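Local coordinates for protein beta-1,4-mannanase (Aplysia kurodai, PDB 3VUP) that probably hydrolyses internal beta-1,4-mannosidic bonds of mannan, acting as a digestive enzyme of the common sea hare, at residues L159-E164 against V291-E296; F258-S263 against G318-H323. One frame throughout, in Å; residues are numbered along the deposited sequence.

Both contacts lie inside one eight-stranded parallel barrel, the TIM barrel, with their centres about 6 Å apart. Contact 1 joins the C-terminal ends of strands 157-161 and 289-293, the fourth and seventh. Contact 2 joins strands 259-262 and 318-322, the sixth and eighth. The segments alternate along the chain: 159-164, 258-263, 291-296, then 318-323. Strand 289-293 has strands 259-262 and 318-322 as its neighbours. The backbones meet directly where Gly292 N lies 2.8 Å from Phe261 O, a probable hydrogen bond. Contact 1 forms a polar group at the barrel mouth. In contact 2, which packs in the interior, His262 bonds Glu162 of contact 1, tying the barrel interior to the probable active site.

Contact 1 (L159-E164 against V291-E296); sequences LMNEPE and VGEFWE. With TRS (2-amino-2-hydroxymethyl-propane-1,3-diol), chain C; SO4 (sulfate ion), chain F.
Asn161 and Glu162 meet Glu293 in a buried polar contact across the mouth of the TIM barrel. It links the ends of strands 157-161 and 289-293 through side chains, not backbones. The two carboxylates approach closely, with Glu162 OE2 3.7 Å from Glu293 OE1. Both chains run extended beyond CG and reach towards each other across the barrel mouth. A bound Tris molecule, probably from the crystallisation liquor, bridges them. Its atom N donates to Glu162 OE2 at 3.0 Å and to Glu293 OE1 at 2.8 Å. Its O2 donates to Glu293 OE2 at 2.7 Å. The same O2 accepts a bond from Asn161 ND2 at 2.8 Å, bent to 136° at the hydrogen. The Asn161 amide is turned towards the ligand by a trans chi1 of -174°. The Asn161 amide and the Glu293 carboxylate are nearly parallel, their planes 14° apart. Asn161 OD1 and Glu293 OE2 are both acceptors and come within 3.1 Å without bonding to each other. Arg60 lies close to both: it bonds Asn161 OD1 and makes a salt bridge to Glu293 OE2, which probably offsets the closeness of the two acceptors. Glu162 OE2 is also bound by His262 ND1, and Glu293 OE1 by Tyr264 OH. These neighbours, bonded directly to the carboxylates, hold both in place. Paired glutamates at the ends of the fourth and seventh strands, the first preceded by asparagine, are the signature of clan GH-A glycosidases. By that analogy Glu162 is probably the acid/base and Glu293 the nucleophile, and Tris probably occupies part of the sugar-binding site.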
ATOM      1  N   LEU A 159      -3.300  -3.667  -0.861  1.00  4.34           N
ATOM      2  CA  LEU A 159      -3.729  -4.906  -0.217  1.00  4.54           C
ATOM      3  C   LEU A 159      -2.927  -5.265   1.019  1.00  4.31           C
ATOM      4  O   LEU A 159      -3.459  -5.848   1.956  1.00  4.93           O
ATOM      5  CB  LEU A 159      -3.646  -6.071  -1.191  1.00  5.00           C
ATOM      6  CG  LEU A 159      -4.488  -5.943  -2.451  1.00  5.08           C
ATOM      7  CD1 LEU A 159      -4.397  -7.228  -3.242  1.00  6.02           C
ATOM      8  CD2 LEU A 159      -5.936  -5.614  -2.126  1.00  5.69           C
ATOM      9  N   MET A 160      -1.635  -4.972   1.010  1.00  4.56           N
ATOM     10  CA  MET A 160      -0.790  -5.447   2.087  1.00  4.77           C
ATOM     11  C   MET A 160       0.509  -4.698   2.186  1.00  4.87           C
ATOM     12  O   MET A 160       1.245  -4.523   1.202  1.00  5.19           O
ATOM     13  CB  MET A 160      -0.488  -6.934   1.921  1.00  5.46           C
ATOM     14  CG  MET A 160       0.340  -7.532   3.064  1.00  6.43           C
ATOM     15  SD  MET A 160       0.501  -9.323   2.981  1.00  7.55           S
ATOM     16  CE  MET A 160      -0.487  -9.801   4.387  1.00  8.88           C
ATOM     17  N   ASN A 161       0.809  -4.288   3.408  1.00  4.75           N
ATOM     18  CA  ASN A 161       2.113  -3.753   3.714  1.00  4.06           C
ATOM     19  C   ASN A 161       3.156  -4.843   3.915  1.00  4.32           C
ATOM     20  O   ASN A 161       3.040  -5.663   4.829  1.00  4.60           O
ATOM     21  CB  ASN A 161       2.059  -2.919   4.980  1.00  4.77           C
ATOM     22  CG  ASN A 161       3.369  -2.246   5.237  1.00  4.66           C
ATOM     23  OD1 ASN A 161       3.766  -1.367   4.476  1.00  4.67           O
ATOM     24  ND2 ASN A 161       4.089  -2.686   6.262  1.00  4.98           N
ATOM     25  N   GLU A 162       4.167  -4.833   3.051  1.00  4.41           N
ATOM     26  CA  GLU A 162       5.382  -5.638   3.206  1.00  4.28           C
ATOM     27  C   GLU A 162       5.140  -7.131   3.473  1.00  4.68           C
ATOM     28  O   GLU A 162       5.524  -7.648   4.525  1.00  5.18           O
ATOM     29  CB  GLU A 162       6.279  -5.019   4.283  1.00  4.70           C
ATOM     30  CG  GLU A 162       6.606  -3.565   3.933  1.00  5.04           C
ATOM     31  CD  GLU A 162       7.669  -2.913   4.801  1.00  5.17           C
ATOM     32  OE1 GLU A 162       8.030  -3.468   5.865  1.00  6.99           O
ATOM     33  OE2 GLU A 162       8.142  -1.813   4.407  1.00  5.60           O
ATOM     34  N   PRO A 163       4.538  -7.840   2.500  1.00  5.32           N
ATOM     35  CA  PRO A 163       4.377  -9.297   2.636  1.00  5.06           C
ATOM     36  C   PRO A 163       5.703  -9.973   2.997  1.00  5.24           C
ATOM     37  O   PRO A 163       5.720 -10.998   3.683  1.00  5.98           O
ATOM     38  CB  PRO A 163       3.935  -9.733   1.235  1.00  6.10           C
ATOM     39  CG  PRO A 163       3.364  -8.501   0.601  1.00  7.20           C
ATOM     40  CD  PRO A 163       4.111  -7.349   1.178  1.00  5.71           C
ATOM     41  N   GLU A 164       6.805  -9.389   2.538  1.00  5.09           N
ATOM     42  CA  GLU A 164       8.123  -9.988   2.700  1.00  5.44           C
ATOM     43  C   GLU A 164       8.574 -10.119   4.148  1.00  5.74           C
ATOM     44  O   GLU A 164       9.499 -10.872   4.432  1.00  6.54           O
ATOM     45  CB  GLU A 164       9.156  -9.226   1.875  1.00  5.29           C
ATOM     46  CG  GLU A 164       8.794  -9.145   0.401  1.00  4.97           C
ATOM     47  CD  GLU A 164       7.883  -7.971   0.037  1.00  4.19           C
ATOM     48  OE1 GLU A 164       7.606  -7.102   0.897  1.00  4.90           O
ATOM     49  OE2 GLU A 164       7.460  -7.930  -1.144  1.00  4.69           O
ATOM     50  N   VAL A 291       7.183   5.386  -4.888  1.00  4.66           N
ATOM     51  CA  VAL A 291       8.061   5.148  -3.753  1.00  4.20           C
ATOM     52  C   VAL A 291       7.234   5.501  -2.515  1.00  4.11           C
ATOM     53  O   VAL A 291       7.082   6.675  -2.152  1.00  5.12           O
ATOM     54  CB  VAL A 291       9.373   5.946  -3.848  1.00  5.15           C
ATOM     55  CG1 VAL A 291      10.256   5.634  -2.653  1.00  5.82           C
ATOM     56  CG2 VAL A 291      10.097   5.612  -5.144  1.00  5.98           C
ATOM     57  N   GLY A 292       6.643   4.468  -1.920  1.00  4.41           N
ATOM     58  CA  GLY A 292       5.560   4.615  -0.966  1.00  4.47           C
ATOM     59  C   GLY A 292       5.923   4.664   0.508  1.00  4.11           C
ATOM     60  O   GLY A 292       5.027   4.845   1.331  1.00  4.44           O
ATOM     61  N   GLU A 293       7.205   4.500   0.838  1.00  3.92           N
ATOM     62  CA  GLU A 293       7.721   4.780   2.185  1.00  4.08           C
ATOM     63  C   GLU A 293       9.181   5.155   2.082  1.00  4.39           C
ATOM     64  O   GLU A 293       9.923   4.526   1.329  1.00  4.63           O
ATOM     65  CB  GLU A 293       7.660   3.564   3.109  1.00  4.98           C
ATOM     66  CG  GLU A 293       6.297   3.109   3.572  1.00  4.97           C
ATOM     67  CD  GLU A 293       6.378   1.978   4.582  1.00  4.74           C
ATOM     68  OE1 GLU A 293       7.473   1.754   5.161  1.00  5.40           O
ATOM     69  OE2 GLU A 293       5.335   1.322   4.803  1.00  4.78           O
ATOM     70  N   PHE A 294       9.579   6.140   2.887  1.00  4.29           N
ATOM     71  CA  PHE A 294      10.965   6.530   3.090  1.00  4.83           C
ATOM     72  C   PHE A 294      10.978   7.593   4.177  1.00  4.40           C
ATOM     73  O   PHE A 294       9.946   8.221   4.441  1.00  4.72           O
ATOM     74  CB  PHE A 294      11.599   7.089   1.805  1.00  4.78           C
ATOM     75  CG  PHE A 294      10.911   8.315   1.247  1.00  4.77           C
ATOM     76  CD1 PHE A 294      11.330   9.597   1.584  1.00  5.14           C
ATOM     77  CD2 PHE A 294       9.858   8.179   0.355  1.00  4.97           C
ATOM     78  CE1 PHE A 294      10.706  10.711   1.052  1.00  5.76           C
ATOM     79  CE2 PHE A 294       9.230   9.290  -0.185  1.00  5.50           C
ATOM     80  CZ  PHE A 294       9.657  10.562   0.164  1.00  5.85           C
ATOM     81  N   TRP A 295      12.134   7.802   4.802  1.00  4.65           N
ATOM     82  CA  TRP A 295      12.294   8.919   5.723  1.00  5.33           C
ATOM     83  C   TRP A 295      13.758   9.286   5.885  1.00  4.82           C
ATOM     84  O   TRP A 295      14.648   8.506   5.548  1.00  5.40           O
ATOM     85  CB  TRP A 295      11.614   8.701   7.081  1.00  5.69           C
ATOM     86  CG  TRP A 295      12.063   7.530   7.909  1.00  5.74           C
ATOM     87  CD1 TRP A 295      13.029   6.601   7.627  1.00  6.12           C
ATOM     88  CD2 TRP A 295      11.534   7.186   9.186  1.00  6.19           C
ATOM     89  NE1 TRP A 295      13.108   5.684   8.655  1.00  6.25           N
ATOM     90  CE2 TRP A 295      12.188   6.019   9.614  1.00  6.28           C
ATOM     91  CE3 TRP A 295      10.537   7.737   9.989  1.00  7.18           C
ATOM     92  CZ2 TRP A 295      11.901   5.415  10.840  1.00  7.58           C
ATOM     93  CZ3 TRP A 295      10.250   7.141  11.197  1.00  8.04           C
ATOM     94  CH2 TRP A 295      10.922   5.984  11.609  1.00  8.37           C
ATOM     95  N   GLU A 296      14.006  10.480   6.408  1.00  5.57           N
ATOM     96  CA  GLU A 296      15.355  11.018   6.433  1.00  5.83           C
ATOM     97  C   GLU A 296      16.303  10.227   7.334  1.00  5.39           C
ATOM     98  O   GLU A 296      17.481  10.072   7.010  1.00  5.71           O
ATOM     99  CB  GLU A 296      15.320  12.494   6.840  1.00  6.36           C
ATOM    100  CG  GLU A 296      16.678  13.180   6.799  1.00  7.18           C
ATOM    101  CD  GLU A 296      16.624  14.687   7.043  1.00  9.25           C
ATOM    102  OE1 GLU A 296      17.561  15.211   7.670  1.00 12.86           O
ATOM    103  OE2 GLU A 296      15.696  15.370   6.571  1.00  8.41           O
TER
HETATM  104  C   TRS C 401       7.632  -0.053   8.153  1.00  7.37           C
HETATM  105  C1  TRS C 401       8.308   1.038   8.988  1.00  9.24           C
HETATM  106  C2  TRS C 401       6.217   0.362   7.759  1.00  7.34           C
HETATM  107  C3  TRS C 401       7.605  -1.388   8.889  1.00  8.74           C
HETATM  108  N   TRS C 401       8.394  -0.231   6.909  1.00  7.07           N
HETATM  109  O1  TRS C 401       9.634   0.677   9.296  1.00 10.45           O
HETATM  110  O2  TRS C 401       5.762  -0.488   6.729  1.00  6.40           O
HETATM  111  O3  TRS C 401       6.827  -1.276  10.063  1.00 10.90           O
HETATM  112  S   SO4 F 404      12.393  11.976   9.145  1.00 11.07           S
HETATM  113  O1  SO4 F 404      11.314  11.174   9.664  1.00 12.69           O
HETATM  114  O2  SO4 F 404      11.771  12.467   7.978  1.00  6.20           O
HETATM  115  O3  SO4 F 404      12.551  13.203   9.896  1.00 13.40           O
HETATM  116  O4  SO4 F 404      13.620  11.201   9.254  1.00 12.43           O

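Contact 2 (F258-S263 against G318-H323); sequences FYQFHS and GAWSWH. With SO4 (sulfate ion), chain D.
The indole of Trp320 lies against two flat groups, the Phe258 ring and the Gln260 amide. Trp320 CH2 comes to the edge of the Phe258 ring, near its plane, with Phe258 CE1 4.3 Å away. Trp320 CZ3 stands almost directly over one face of the Gln260 amide, 3.8 Å from Gln260 CD. The amide and indole planes are 70° apart, and the two side chains cross at about a right angle. With chi1 at 180° the Gln260 chain leaves the strand trans to N and stays extended. This brings the amide to the indole rim. On the opposite side of the amide plane, His262 NE2 donates to Gln260 OE1 at 2.8 Å with an angle of 155° at the hydrogen. The donor lies well above the carbonyl plane, although the oxygen is in the plane of the imidazole. Gln260 NE2 is bonded to Asp158. The amide is therefore held at both polar ends while one carbon of the indole rim, CZ3, sits over a face. At the outer side of the strand, the in-plane edge of the Tyr259 ring faces a sulfate ion, and Tyr259 OH bonds its O3 at 2.7 Å. Phe107 meets Trp320 ring to ring, and Phe9, from the small N-terminal sheet, packs edge-to-face with Phe258. The arrangement is a layered interior typical of a TIM barrel. Phe258, at the start of segment 258-263, and Trp320 of the eighth strand pack farther from the mouth than His262. Gln260 and then His262 lead towards the C-terminal mouth, where His262 bonds Glu162 of the probable active site.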
ATOM      1  N   PHE A 258      -0.597  -0.541 -10.198  1.00  5.13           N
ATOM      2  CA  PHE A 258       0.673   0.139 -10.039  1.00  5.00           C
ATOM      3  C   PHE A 258       1.447  -0.540  -8.944  1.00  4.48           C
ATOM      4  O   PHE A 258       0.877  -1.207  -8.075  1.00  4.91           O
ATOM      5  CB  PHE A 258       0.515   1.646  -9.788  1.00  5.20           C
ATOM      6  CG  PHE A 258      -0.155   2.029  -8.487  1.00  5.03           C
ATOM      7  CD1 PHE A 258       0.600   2.364  -7.364  1.00  5.39           C
ATOM      8  CD2 PHE A 258      -1.533   2.151  -8.418  1.00  5.61           C
ATOM      9  CE1 PHE A 258      -0.012   2.792  -6.191  1.00  5.72           C
ATOM     10  CE2 PHE A 258      -2.152   2.584  -7.251  1.00  6.10           C
ATOM     11  CZ  PHE A 258      -1.391   2.912  -6.137  1.00  6.10           C
ATOM     12  N   TYR A 259       2.764  -0.423  -9.028  1.00  4.50           N
ATOM     13  CA  TYR A 259       3.647  -0.978  -8.030  1.00  4.57           C
ATOM     14  C   TYR A 259       4.039   0.091  -7.010  1.00  4.46           C
ATOM     15  O   TYR A 259       3.961   1.292  -7.281  1.00  4.75           O
ATOM     16  CB  TYR A 259       4.882  -1.541  -8.709  1.00  4.60           C
ATOM     17  CG  TYR A 259       4.665  -2.756  -9.585  1.00  4.94           C
ATOM     18  CD1 TYR A 259       4.089  -3.917  -9.082  1.00  5.21           C
ATOM     19  CD2 TYR A 259       5.111  -2.771 -10.904  1.00  5.99           C
ATOM     20  CE1 TYR A 259       3.950  -5.049  -9.879  1.00  5.32           C
ATOM     21  CE2 TYR A 259       4.984  -3.906 -11.704  1.00  6.62           C
ATOM     22  CZ  TYR A 259       4.410  -5.042 -11.186  1.00  5.62           C
ATOM     23  OH  TYR A 259       4.292  -6.186 -11.947  1.00  6.59           O
ATOM     24  N   GLN A 260       4.466  -0.369  -5.841  1.00  4.61           N
ATOM     25  CA  GLN A 260       4.782   0.508  -4.725  1.00  4.39           C
ATOM     26  C   GLN A 260       5.992  -0.050  -3.998  1.00  4.10           C
ATOM     27  O   GLN A 260       5.928  -1.124  -3.415  1.00  5.23           O
ATOM     28  CB  GLN A 260       3.591   0.594  -3.772  1.00  4.44           C
ATOM     29  CG  GLN A 260       3.871   1.493  -2.577  1.00  5.31           C
ATOM     30  CD  GLN A 260       2.965   1.267  -1.386  1.00  4.88           C
ATOM     31  OE1 GLN A 260       3.358   1.541  -0.251  1.00  5.17           O
ATOM     32  NE2 GLN A 260       1.756   0.760  -1.622  1.00  5.40           N
ATOM     33  N   PHE A 261       7.103   0.673  -4.078  1.00  4.40           N
ATOM     34  CA  PHE A 261       8.347   0.267  -3.426  1.00  4.44           C
ATOM     35  C   PHE A 261       8.529   1.039  -2.121  1.00  3.80           C
ATOM     36  O   PHE A 261       8.287   2.245  -2.072  1.00  5.09           O
ATOM     37  CB  PHE A 261       9.564   0.652  -4.273  1.00  4.75           C
ATOM     38  CG  PHE A 261       9.696  -0.038  -5.618  1.00  5.18           C
ATOM     39  CD1 PHE A 261       8.939  -1.136  -6.001  1.00  5.64           C
ATOM     40  CD2 PHE A 261      10.657   0.437  -6.498  1.00  5.37           C
ATOM     41  CE1 PHE A 261       9.135  -1.731  -7.256  1.00  6.15           C
ATOM     42  CE2 PHE A 261      10.864  -0.150  -7.729  1.00  6.04           C
ATOM     43  CZ  PHE A 261      10.108  -1.240  -8.107  1.00  6.06           C
ATOM     44  N   HIS A 262       9.026   0.367  -1.088  1.00  4.18           N
ATOM     45  CA  HIS A 262       9.545   1.061   0.082  1.00  4.23           C
ATOM     46  C   HIS A 262      11.061   1.065  -0.007  1.00  4.46           C
ATOM     47  O   HIS A 262      11.653   0.126  -0.541  1.00  5.07           O
ATOM     48  CB  HIS A 262       9.077   0.379   1.360  1.00  4.63           C
ATOM     49  CG  HIS A 262       7.593   0.308   1.465  1.00  4.37           C
ATOM     50  ND1 HIS A 262       6.946  -0.448   2.421  1.00  5.06           N
ATOM     51  CD2 HIS A 262       6.621   0.894   0.729  1.00  4.94           C
ATOM     52  CE1 HIS A 262       5.642  -0.322   2.267  1.00  5.25           C
ATOM     53  NE2 HIS A 262       5.417   0.479   1.239  1.00  5.00           N
ATOM     54  N   SER A 263      11.690   2.118   0.501  1.00  4.43           N
ATOM     55  CA  SER A 263      13.139   2.179   0.440  1.00  4.83           C
ATOM     56  C   SER A 263      13.743   2.890   1.629  1.00  4.80           C
ATOM     57  O   SER A 263      13.485   4.067   1.869  1.00  5.63           O
ATOM     58  CB  SER A 263      13.603   2.838  -0.860  1.00  5.53           C
ATOM     59  OG  SER A 263      15.020   2.799  -0.987  1.00  6.08           O
ATOM     60  N   GLY A 318       5.218   8.591  -7.722  1.00  5.44           N
ATOM     61  CA  GLY A 318       4.770   9.186  -6.484  1.00  5.22           C
ATOM     62  C   GLY A 318       5.787   9.002  -5.380  1.00  4.89           C
ATOM     63  O   GLY A 318       6.705   8.186  -5.507  1.00  4.85           O
ATOM     64  N   ALA A 319       5.611   9.763  -4.305  1.00  4.92           N
ATOM     65  CA  ALA A 319       6.502   9.754  -3.153  1.00  5.00           C
ATOM     66  C   ALA A 319       5.653   9.942  -1.910  1.00  4.77           C
ATOM     67  O   ALA A 319       5.003  10.981  -1.748  1.00  5.29           O
ATOM     68  CB  ALA A 319       7.511  10.897  -3.252  1.00  5.68           C
ATOM     69  N   TRP A 320       5.664   8.932  -1.039  1.00  4.72           N
ATOM     70  CA  TRP A 320       4.962   8.998   0.242  1.00  5.19           C
ATOM     71  C   TRP A 320       5.967   8.750   1.361  1.00  4.76           C
ATOM     72  O   TRP A 320       6.490   7.634   1.501  1.00  5.24           O
ATOM     73  CB  TRP A 320       3.842   7.952   0.346  1.00  5.35           C
ATOM     74  CG  TRP A 320       2.821   7.983  -0.750  1.00  5.53           C
ATOM     75  CD1 TRP A 320       2.403   9.062  -1.458  1.00  7.12           C
ATOM     76  CD2 TRP A 320       2.085   6.865  -1.258  1.00  5.28           C
ATOM     77  NE1 TRP A 320       1.454   8.687  -2.381  1.00  7.80           N
ATOM     78  CE2 TRP A 320       1.238   7.342  -2.273  1.00  6.48           C
ATOM     79  CE3 TRP A 320       2.060   5.511  -0.944  1.00  4.80           C
ATOM     80  CZ2 TRP A 320       0.377   6.504  -2.980  1.00  6.97           C
ATOM     81  CZ3 TRP A 320       1.211   4.681  -1.650  1.00  5.64           C
ATOM     82  CH2 TRP A 320       0.378   5.177  -2.651  1.00  6.42           C
ATOM     83  N   SER A 321       6.242   9.777   2.161  1.00  4.77           N
ATOM     84  CA  SER A 321       7.159   9.618   3.284  1.00  5.16           C
ATOM     85  C   SER A 321       6.492   8.857   4.442  1.00  5.03           C
ATOM     86  O   SER A 321       5.258   8.721   4.495  1.00  5.17           O
ATOM     87  CB  SER A 321       7.687  10.977   3.740  1.00  5.08           C
ATOM     88  OG  SER A 321       6.623  11.862   4.035  1.00  5.98           O
ATOM     89  N   TRP A 322       7.312   8.358   5.363  1.00  4.75           N
ATOM     90  CA  TRP A 322       6.841   7.491   6.442  1.00  5.06           C
ATOM     91  C   TRP A 322       6.580   8.204   7.776  1.00  4.68           C
ATOM     92  O   TRP A 322       7.486   8.784   8.369  1.00  5.15           O
ATOM     93  CB  TRP A 322       7.846   6.345   6.666  1.00  5.25           C
ATOM     94  CG  TRP A 322       7.447   5.494   7.826  1.00  4.98           C
ATOM     95  CD1 TRP A 322       8.083   5.401   9.030  1.00  5.60           C
ATOM     96  CD2 TRP A 322       6.273   4.672   7.925  1.00  5.33           C
ATOM     97  NE1 TRP A 322       7.384   4.561   9.869  1.00  5.59           N
ATOM     98  CE2 TRP A 322       6.274   4.097   9.215  1.00  5.91           C
ATOM     99  CE3 TRP A 322       5.233   4.352   7.042  1.00  5.66           C
ATOM    100  CZ2 TRP A 322       5.273   3.223   9.649  1.00  6.46           C
ATOM    101  CZ3 TRP A 322       4.233   3.482   7.477  1.00  5.91           C
ATOM    102  CH2 TRP A 322       4.263   2.930   8.772  1.00  6.58           C
ATOM    103  N   HIS A 323       5.327   8.119   8.228  1.00  4.93           N
ATOM    104  CA  HIS A 323       4.875   8.497   9.573  1.00  5.00           C
ATOM    105  C   HIS A 323       4.697  10.001   9.745  1.00  4.85           C
ATOM    106  O   HIS A 323       5.433  10.667  10.475  1.00  5.72           O
ATOM    107  CB  HIS A 323       5.737   7.898  10.686  1.00  5.18           C
ATOM    108  CG  HIS A 323       4.947   7.548  11.901  1.00  5.41           C
ATOM    109  ND1 HIS A 323       4.153   8.464  12.565  1.00  5.98           N
ATOM    110  CD2 HIS A 323       4.782   6.365  12.536  1.00  6.08           C
ATOM    111  CE1 HIS A 323       3.548   7.851  13.567  1.00  5.66           C
ATOM    112  NE2 HIS A 323       3.919   6.582  13.577  1.00  6.20           N
TER
HETATM  113  S   SO4 D 402       5.235  -5.522 -15.571  1.00 11.25           S
HETATM  114  O1  SO4 D 402       4.385  -5.829 -16.711  1.00 14.83           O
HETATM  115  O2  SO4 D 402       4.867  -4.217 -15.042  1.00 12.43           O
HETATM  116  O3  SO4 D 402       5.054  -6.517 -14.531  1.00 11.99           O
HETATM  117  O4  SO4 D 402       6.625  -5.471 -16.020  1.00 11.63           O